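Local coordinates for ethanolamine utilization protein EutJ (Carboxydothermus hydrogenoformans Z-2901, PDB 3H1Q) that binds ATP and probably acts as an actin-like ATPase in ethanolamine utilization, at residues G170-L178 with F186-K194; V33-V44 with I76-V84. One frame throughout, in Å; residues are numbered along the deposited sequence.

From the N terminus, interaction 2 comes first: the hairpin of Val33-Val44 is rejoined by helix Ile76-Val84 after 31 intervening residues, which include strand 51-58. This loop ties the five-stranded sheet to a covering helix. The chain then lays down three strands of the four-stranded sheet before interaction 1 closes a much shorter loop of seven residues, between helices Gly170-Leu178 and Phe186-Lys194. The two loops neither nest nor cross, lying in series with centres about 22 Å apart. Both contacts reach ATP, interaction 2 at the phosphates and interaction 1 at the ribose, so EutJ exemplifies how contacts local to each lobe can meet at one nucleotide.

Interaction 1 of 2, residues G170-L178 with F186-K194; sequences GGTHLSLVL and FEEAETIKK. With ATP (adenosine-5'-triphosphate), chain C.
Gly171, at the start of its helix, offers its carbonyl O to Lys193 NZ in a weak hydrogen bond of 3.4 Å, and its CA lies so near the ribose that a side chain there would run into ATP O3'. Thr172 crosses Phe186 at about a right angle, with OG1 turned to Gly148 O. Leu174 lays CD1 across the lysine chain, 3.6 Å from Lys193 CE, and also touches helix 199-220. Ser175 faces the partner helix: its OG, beside the backbone N (chi1 -42°), lies 2.6 Å from Glu190 OE1 and 2.9 Å from Gly171 O, two acceptors for one proton. The next residue, Leu176, brings CG and CD2 to the CD1-CE1 side of the Phe186 ring, and Leu178 CD2 packs 3.9 Å from Ala189 CB. The helix axes cross at 111°; from the second helix, Glu190 and Lys193 both reach the sugar. Lys193 stays extended as far as CE and donates from NZ to ATP O2' (2.7 Å), while that hydroxyl donates to Glu190 OE2 (2.6 Å). Glutamate and lysine gripping one ribose hydroxyl form the sugar-binding wall of an actin-like ATPase nucleotide site.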
# COMPACT_ATOMS: atom_id res chain seq x y z
N GLY A 170 7.23 10.27 -1.81
CA GLY A 170 6.68 9.08 -2.46
C GLY A 170 6.60 9.13 -3.97
O GLY A 170 7.13 10.05 -4.62
N GLY A 171 5.90 8.14 -4.51
CA GLY A 171 5.80 7.90 -5.94
C GLY A 171 5.62 9.14 -6.77
O GLY A 171 6.07 9.22 -7.92
N THR A 172 4.98 10.14 -6.18
CA THR A 172 4.55 11.27 -6.98
C THR A 172 5.73 12.14 -7.33
O THR A 172 5.84 12.60 -8.45
CB THR A 172 3.45 12.06 -6.27
OG1 THR A 172 2.67 11.17 -5.45
CG2 THR A 172 2.54 12.73 -7.30
N HIS A 173 6.60 12.35 -6.36
CA HIS A 173 7.79 13.14 -6.58
C HIS A 173 8.55 12.48 -7.69
O HIS A 173 8.86 13.14 -8.67
CB HIS A 173 8.60 13.19 -5.30
CG HIS A 173 7.82 13.68 -4.12
ND1 HIS A 173 7.42 12.84 -3.10
CD2 HIS A 173 7.31 14.90 -3.83
CE1 HIS A 173 6.72 13.53 -2.21
NE2 HIS A 173 6.64 14.79 -2.63
N LEU A 174 8.78 11.17 -7.59
CA LEU A 174 9.31 10.41 -8.71
C LEU A 174 8.64 10.81 -10.02
O LEU A 174 9.32 11.25 -10.96
CB LEU A 174 9.14 8.90 -8.54
CG LEU A 174 9.55 8.07 -7.33
CD1 LEU A 174 9.16 6.65 -7.59
CD2 LEU A 174 11.01 8.13 -7.10
N SER A 175 7.32 10.66 -10.10
CA SER A 175 6.60 10.94 -11.36
C SER A 175 6.76 12.40 -11.77
O SER A 175 6.88 12.71 -12.96
CB SER A 175 5.11 10.59 -11.24
OG SER A 175 4.95 9.36 -10.56
N LEU A 176 6.75 13.28 -10.76
CA LEU A 176 7.00 14.69 -10.91
C LEU A 176 8.45 14.93 -11.35
O LEU A 176 8.69 15.62 -12.35
CB LEU A 176 6.71 15.43 -9.60
CG LEU A 176 5.24 15.80 -9.28
CD1 LEU A 176 5.04 16.32 -7.85
CD2 LEU A 176 4.72 16.81 -10.28
N VAL A 177 9.42 14.38 -10.59
CA VAL A 177 10.84 14.50 -10.92
C VAL A 177 11.07 14.01 -12.34
O VAL A 177 11.90 14.54 -13.06
CB VAL A 177 11.71 13.75 -9.92
N LEU A 178 10.30 13.03 -12.77
CA LEU A 178 10.32 12.59 -14.15
C LEU A 178 9.62 13.59 -15.08
O LEU A 178 10.15 13.91 -16.14
CB LEU A 178 9.66 11.23 -14.27
CG LEU A 178 9.62 10.73 -15.71
CD1 LEU A 178 10.98 10.17 -16.11
CD2 LEU A 178 8.53 9.69 -15.87
N PHE A 186 1.90 15.83 -16.20
CA PHE A 186 2.02 14.85 -15.11
C PHE A 186 1.33 13.50 -15.43
O PHE A 186 1.87 12.44 -15.10
CB PHE A 186 1.52 15.44 -13.78
CG PHE A 186 1.72 14.53 -12.57
CD1 PHE A 186 2.89 14.59 -11.80
CD2 PHE A 186 0.73 13.61 -12.19
CE1 PHE A 186 3.06 13.75 -10.69
CE2 PHE A 186 0.90 12.77 -11.08
CZ PHE A 186 2.06 12.84 -10.33
N GLU A 187 0.15 13.54 -16.06
CA GLU A 187 -0.53 12.31 -16.44
C GLU A 187 0.38 11.60 -17.41
O GLU A 187 0.77 10.46 -17.16
CB GLU A 187 -1.90 12.58 -17.05
N GLU A 188 0.78 12.28 -18.48
CA GLU A 188 1.71 11.71 -19.47
C GLU A 188 2.85 10.93 -18.78
O GLU A 188 3.10 9.76 -19.10
CB GLU A 188 2.24 12.81 -20.40
CG GLU A 188 3.15 12.35 -21.54
CD GLU A 188 4.01 13.50 -22.13
OE1 GLU A 188 3.51 14.33 -22.93
OE2 GLU A 188 5.22 13.57 -21.78
N ALA A 189 3.49 11.56 -17.80
CA ALA A 189 4.59 10.93 -17.08
C ALA A 189 4.16 9.74 -16.25
O ALA A 189 4.87 8.75 -16.21
CB ALA A 189 5.33 11.94 -16.22
N GLU A 190 3.02 9.84 -15.57
CA GLU A 190 2.53 8.72 -14.74
C GLU A 190 2.25 7.47 -15.59
O GLU A 190 2.63 6.36 -15.21
CB GLU A 190 1.28 9.13 -13.93
CG GLU A 190 0.79 8.10 -12.92
CD GLU A 190 1.64 8.02 -11.66
OE1 GLU A 190 2.63 8.76 -11.55
OE2 GLU A 190 1.34 7.19 -10.78
N THR A 191 1.60 7.66 -16.73
CA THR A 191 1.41 6.59 -17.69
C THR A 191 2.77 5.94 -18.02
O THR A 191 2.88 4.72 -17.92
CB THR A 191 0.71 7.08 -18.95
N ILE A 192 3.80 6.73 -18.34
CA ILE A 192 5.18 6.20 -18.52
C ILE A 192 5.69 5.45 -17.29
O ILE A 192 5.87 4.24 -17.33
CB ILE A 192 6.27 7.28 -18.91
CG1 ILE A 192 5.87 8.15 -20.12
CG2 ILE A 192 7.62 6.62 -19.15
CD1 ILE A 192 5.34 7.39 -21.34
N LYS A 193 5.92 6.15 -16.20
CA LYS A 193 6.42 5.51 -15.00
C LYS A 193 5.81 4.14 -14.78
O LYS A 193 6.47 3.24 -14.29
CB LYS A 193 6.14 6.38 -13.79
CG LYS A 193 6.65 5.85 -12.48
CD LYS A 193 6.37 6.86 -11.40
CE LYS A 193 6.53 6.29 -10.01
NZ LYS A 193 5.22 6.23 -9.29
N LYS A 194 4.55 3.98 -15.13
CA LYS A 194 3.85 2.76 -14.74
C LYS A 194 4.03 1.58 -15.70
O LYS A 194 4.11 0.42 -15.26
CB LYS A 194 2.37 3.03 -14.40
CG LYS A 194 2.16 3.39 -12.91
CD LYS A 194 0.72 3.41 -12.50
CE LYS A 194 -0.09 4.32 -13.38
NZ LYS A 194 -1.51 4.12 -13.08
PG ATP C . -0.69 3.59 0.70
O1G ATP C . -1.35 2.52 -0.15
O2G ATP C . 0.81 3.48 0.78
O3G ATP C . -1.27 3.69 2.11
PB ATP C . -1.19 5.02 -1.65
O1B ATP C . -1.24 6.40 -2.22
O2B ATP C . -2.36 4.13 -1.98
O3B ATP C . -0.90 5.00 -0.07
PA ATP C . 0.53 2.97 -2.89
O1A ATP C . -0.71 2.30 -3.40
O2A ATP C . 1.38 2.23 -1.89
O3A ATP C . 0.19 4.39 -2.18
O5' ATP C . 1.40 3.48 -4.13
C5' ATP C . 0.95 4.38 -5.13
C4' ATP C . 2.21 4.71 -5.91
O4' ATP C . 2.76 3.50 -6.44
C3' ATP C . 1.91 5.59 -7.11
O3' ATP C . 2.84 6.67 -7.20
C2' ATP C . 2.14 4.71 -8.30
O2' ATP C . 2.66 5.45 -9.40
C1' ATP C . 3.12 3.66 -7.81
N9 ATP C . 2.99 2.52 -8.77
C8 ATP C . 1.92 1.73 -9.00
N7 ATP C . 2.14 0.85 -10.02
C5 ATP C . 3.39 1.07 -10.49
C6 ATP C . 4.27 0.51 -11.54
N6 ATP C . 3.87 -0.51 -12.33
N1 ATP C . 5.51 1.04 -11.68
C2 ATP C . 5.97 2.05 -10.92
N3 ATP C . 5.23 2.60 -9.94
C4 ATP C . 3.95 2.18 -9.67

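Interaction 2 of 2, residues V33-V44 with I76-V84. With ATP (adenosine-5'-triphosphate), chain C.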
# COMPACT_ATOMS: atom_id res chain seq x y z
N VAL A 33 -10.58 -2.07 3.76
CA VAL A 33 -10.45 -0.97 2.85
C VAL A 33 -9.17 -0.23 3.20
O VAL A 33 -8.88 0.00 4.39
CB VAL A 33 -11.67 -0.07 2.92
CG1 VAL A 33 -11.53 1.12 1.93
CG2 VAL A 33 -12.92 -0.88 2.60
N ASP A 34 -8.40 0.09 2.17
CA ASP A 34 -7.19 0.86 2.30
C ASP A 34 -7.38 2.20 1.66
O ASP A 34 -7.48 2.32 0.42
CB ASP A 34 -6.02 0.14 1.64
CG ASP A 34 -4.68 0.88 1.84
OD1 ASP A 34 -3.97 0.52 2.81
OD2 ASP A 34 -4.34 1.81 1.04
N LEU A 35 -7.42 3.23 2.50
CA LEU A 35 -7.52 4.59 1.98
C LEU A 35 -6.12 5.13 1.64
O LEU A 35 -5.12 4.73 2.26
CB LEU A 35 -8.31 5.49 2.94
CG LEU A 35 -9.76 5.03 3.18
CD1 LEU A 35 -10.48 5.93 4.15
CD2 LEU A 35 -10.54 4.94 1.87
N GLY A 36 -5.99 5.97 0.62
CA GLY A 36 -4.65 6.29 0.17
C GLY A 36 -4.49 7.49 -0.73
O GLY A 36 -5.47 8.03 -1.32
N THR A 37 -3.24 7.88 -0.84
CA THR A 37 -2.82 9.01 -1.61
C THR A 37 -3.01 8.83 -3.10
O THR A 37 -3.29 9.79 -3.82
CB THR A 37 -1.35 9.15 -1.43
OG1 THR A 37 -1.07 8.96 -0.04
CG2 THR A 37 -0.88 10.49 -1.91
N ALA A 38 -2.82 7.61 -3.60
CA ALA A 38 -2.82 7.47 -5.03
C ALA A 38 -3.87 6.51 -5.44
O ALA A 38 -4.25 6.52 -6.61
CB ALA A 38 -1.49 7.06 -5.53
N ASP A 39 -4.36 5.71 -4.49
CA ASP A 39 -5.37 4.68 -4.78
C ASP A 39 -6.22 4.23 -3.59
O ASP A 39 -5.82 4.37 -2.42
CB ASP A 39 -4.70 3.44 -5.40
CG ASP A 39 -3.51 2.95 -4.58
OD1 ASP A 39 -3.68 2.38 -3.44
OD2 ASP A 39 -2.38 3.16 -5.09
N ILE A 40 -7.39 3.68 -3.89
CA ILE A 40 -8.23 3.06 -2.89
C ILE A 40 -8.36 1.61 -3.31
O ILE A 40 -8.53 1.29 -4.51
CB ILE A 40 -9.62 3.73 -2.83
CG1 ILE A 40 -9.49 5.16 -2.30
CG2 ILE A 40 -10.62 2.92 -1.96
CD1 ILE A 40 -10.79 5.94 -2.34
N VAL A 41 -8.24 0.74 -2.32
CA VAL A 41 -8.24 -0.67 -2.56
C VAL A 41 -9.22 -1.28 -1.58
O VAL A 41 -9.24 -0.92 -0.37
CB VAL A 41 -6.82 -1.32 -2.37
CG1 VAL A 41 -6.88 -2.88 -2.53
CG2 VAL A 41 -5.82 -0.70 -3.34
N LEU A 42 -10.03 -2.21 -2.09
CA LEU A 42 -10.91 -2.99 -1.26
C LEU A 42 -10.50 -4.42 -1.50
O LEU A 42 -10.31 -4.82 -2.65
CB LEU A 42 -12.35 -2.78 -1.72
CG LEU A 42 -13.33 -3.87 -1.31
CD1 LEU A 42 -13.91 -3.54 0.04
CD2 LEU A 42 -14.41 -3.95 -2.33
N VAL A 43 -10.40 -5.19 -0.41
CA VAL A 43 -9.89 -6.55 -0.41
C VAL A 43 -10.76 -7.49 0.46
O VAL A 43 -11.14 -7.12 1.57
CB VAL A 43 -8.41 -6.54 0.08
CG1 VAL A 43 -7.86 -7.93 0.36
CG2 VAL A 43 -7.51 -5.81 -0.95
N VAL A 44 -11.07 -8.68 -0.07
CA VAL A 44 -11.81 -9.69 0.67
C VAL A 44 -10.96 -10.96 0.80
O VAL A 44 -10.29 -11.36 -0.14
CB VAL A 44 -13.15 -10.08 -0.05
CG1 VAL A 44 -13.92 -11.11 0.78
CG2 VAL A 44 -14.03 -8.89 -0.31
N ILE A 76 -16.13 6.16 -4.38
CA ILE A 76 -15.14 5.13 -4.76
C ILE A 76 -15.36 3.86 -3.94
O ILE A 76 -15.62 2.79 -4.52
CB ILE A 76 -13.64 5.60 -4.63
CG1 ILE A 76 -13.33 6.84 -5.50
CG2 ILE A 76 -12.66 4.45 -4.95
CD1 ILE A 76 -13.56 6.64 -7.00
N VAL A 77 -15.31 3.94 -2.62
CA VAL A 77 -15.59 2.73 -1.85
C VAL A 77 -16.92 2.11 -2.29
O VAL A 77 -17.00 0.91 -2.53
CB VAL A 77 -15.64 3.00 -0.38
CG1 VAL A 77 -16.04 1.74 0.37
CG2 VAL A 77 -14.30 3.53 0.05
N ARG A 78 -17.96 2.93 -2.41
CA ARG A 78 -19.23 2.40 -2.88
C ARG A 78 -19.07 1.67 -4.20
O ARG A 78 -19.53 0.54 -4.32
CB ARG A 78 -20.31 3.46 -2.91
CG ARG A 78 -20.89 3.60 -1.54
CD ARG A 78 -21.95 4.66 -1.45
NE ARG A 78 -23.04 4.45 -2.39
CZ ARG A 78 -24.20 3.88 -2.10
NH1 ARG A 78 -24.43 3.42 -0.86
NH2 ARG A 78 -25.12 3.74 -3.05
N GLU A 79 -18.39 2.27 -5.17
CA GLU A 79 -18.34 1.64 -6.50
C GLU A 79 -17.53 0.32 -6.48
O GLU A 79 -17.86 -0.64 -7.20
CB GLU A 79 -17.92 2.63 -7.61
CG GLU A 79 -16.43 2.89 -7.79
CD GLU A 79 -16.13 4.29 -8.44
OE1 GLU A 79 -16.49 5.36 -7.84
OE2 GLU A 79 -15.52 4.31 -9.55
N LEU A 80 -16.51 0.29 -5.62
CA LEU A 80 -15.70 -0.90 -5.40
C LEU A 80 -16.54 -1.99 -4.77
O LEU A 80 -16.64 -3.09 -5.34
CB LEU A 80 -14.47 -0.58 -4.54
CG LEU A 80 -13.50 0.47 -5.07
CD1 LEU A 80 -12.38 0.61 -4.11
CD2 LEU A 80 -12.96 0.16 -6.47
N LYS A 81 -17.15 -1.70 -3.62
CA LYS A 81 -18.03 -2.65 -2.94
C LYS A 81 -19.00 -3.29 -3.91
O LYS A 81 -19.28 -4.48 -3.81
CB LYS A 81 -18.83 -1.98 -1.85
CG LYS A 81 -19.49 -2.96 -0.92
CD LYS A 81 -19.96 -2.26 0.34
CE LYS A 81 -21.46 -2.07 0.34
NZ LYS A 81 -22.16 -3.29 0.82
N ALA A 82 -19.50 -2.51 -4.85
CA ALA A 82 -20.49 -3.04 -5.76
C ALA A 82 -19.84 -3.91 -6.80
O ALA A 82 -20.42 -4.89 -7.22
CB ALA A 82 -21.25 -1.94 -6.41
N LYS A 83 -18.65 -3.54 -7.25
CA LYS A 83 -18.00 -4.32 -8.29
C LYS A 83 -17.74 -5.70 -7.74
O LYS A 83 -18.09 -6.71 -8.35
CB LYS A 83 -16.68 -3.71 -8.74
CG LYS A 83 -15.98 -4.60 -9.78
CD LYS A 83 -15.12 -3.86 -10.80
CE LYS A 83 -14.01 -3.10 -10.13
NZ LYS A 83 -13.15 -2.40 -11.14
N VAL A 84 -17.13 -5.70 -6.55
CA VAL A 84 -16.73 -6.93 -5.91
C VAL A 84 -17.99 -7.72 -5.63
O VAL A 84 -18.03 -8.93 -5.87
CB VAL A 84 -15.92 -6.64 -4.64
CG1 VAL A 84 -15.95 -7.81 -3.67
CG2 VAL A 84 -14.49 -6.28 -5.03
PG ATP C . -0.69 3.59 0.70
O1G ATP C . -1.35 2.52 -0.15
O2G ATP C . 0.81 3.48 0.78
O3G ATP C . -1.27 3.69 2.11
PB ATP C . -1.19 5.02 -1.65
O1B ATP C . -1.24 6.40 -2.22
O2B ATP C . -2.36 4.13 -1.98
O3B ATP C . -0.90 5.00 -0.07
PA ATP C . 0.53 2.97 -2.89
O1A ATP C . -0.71 2.30 -3.40
O2A ATP C . 1.38 2.23 -1.89
O3A ATP C . 0.19 4.39 -2.18
O5' ATP C . 1.40 3.48 -4.13
C5' ATP C . 0.95 4.38 -5.13
C4' ATP C . 2.21 4.71 -5.91
O4' ATP C . 2.76 3.50 -6.44
C3' ATP C . 1.91 5.59 -7.11
O3' ATP C . 2.84 6.67 -7.20
C2' ATP C . 2.14 4.71 -8.30
O2' ATP C . 2.66 5.45 -9.40
C1' ATP C . 3.12 3.66 -7.81
N9 ATP C . 2.99 2.52 -8.77
C8 ATP C . 1.92 1.73 -9.00
N7 ATP C . 2.14 0.85 -10.02
C5 ATP C . 3.39 1.07 -10.49
C6 ATP C . 4.27 0.51 -11.54
N6 ATP C . 3.87 -0.51 -12.33
N1 ATP C . 5.51 1.04 -11.68
C2 ATP C . 5.97 2.05 -10.92
N3 ATP C . 5.23 2.60 -9.94
C4 ATP C . 3.95 2.18 -9.67
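Leu42 and Val84 meet tip to tip, Leu42 CD2 lying 3.6 Å from Val84 CG2, in the closely packed middle of an apolar contact. Leu42 CD2 also rests on the helix backbone at Leu80 and Lys81. One step back along the strand, Ile40 straddles a turn of the helix: its CD1 touches Ile76 CG2 at 3.5 Å, while its CG2, anti to the backbone N, meets Leu80 CD1 at 3.6 Å. Strand and helix run 34° apart, and every second residue, Ile40, Leu42 and Val44, points at the helix; Val41 and Val43 turn to helix 263-269 instead. The helix belongs to a beta-alpha-beta crossover of the RNase H-like fold, spanning the hairpin between parallel strands 51-58 and 94-98. The hairpin itself carries the first phosphate loop of the actin-like ATPases, with Thr37 and Ala38 binding ATP at its turn. Just past that turn, Asp39 holds its carboxylate against the nucleotide, OD2 2.5 Å from ATP O1A and OD1 2.6 Å from ATP O2B. With an alanine here, the alpha and beta phosphates would probably lose the polar group that faces them both. Packing is slacker toward Val33, whose CG1 stays 4.1 Å from Val77 CG2, and at Leu35, whose CD2 is 4.4 Å from that same methyl. On the outer side of the helix, Arg78 and Ala82 are exposed, and Lys81 leads its amine away from the strand to a salt bridge with Glu85.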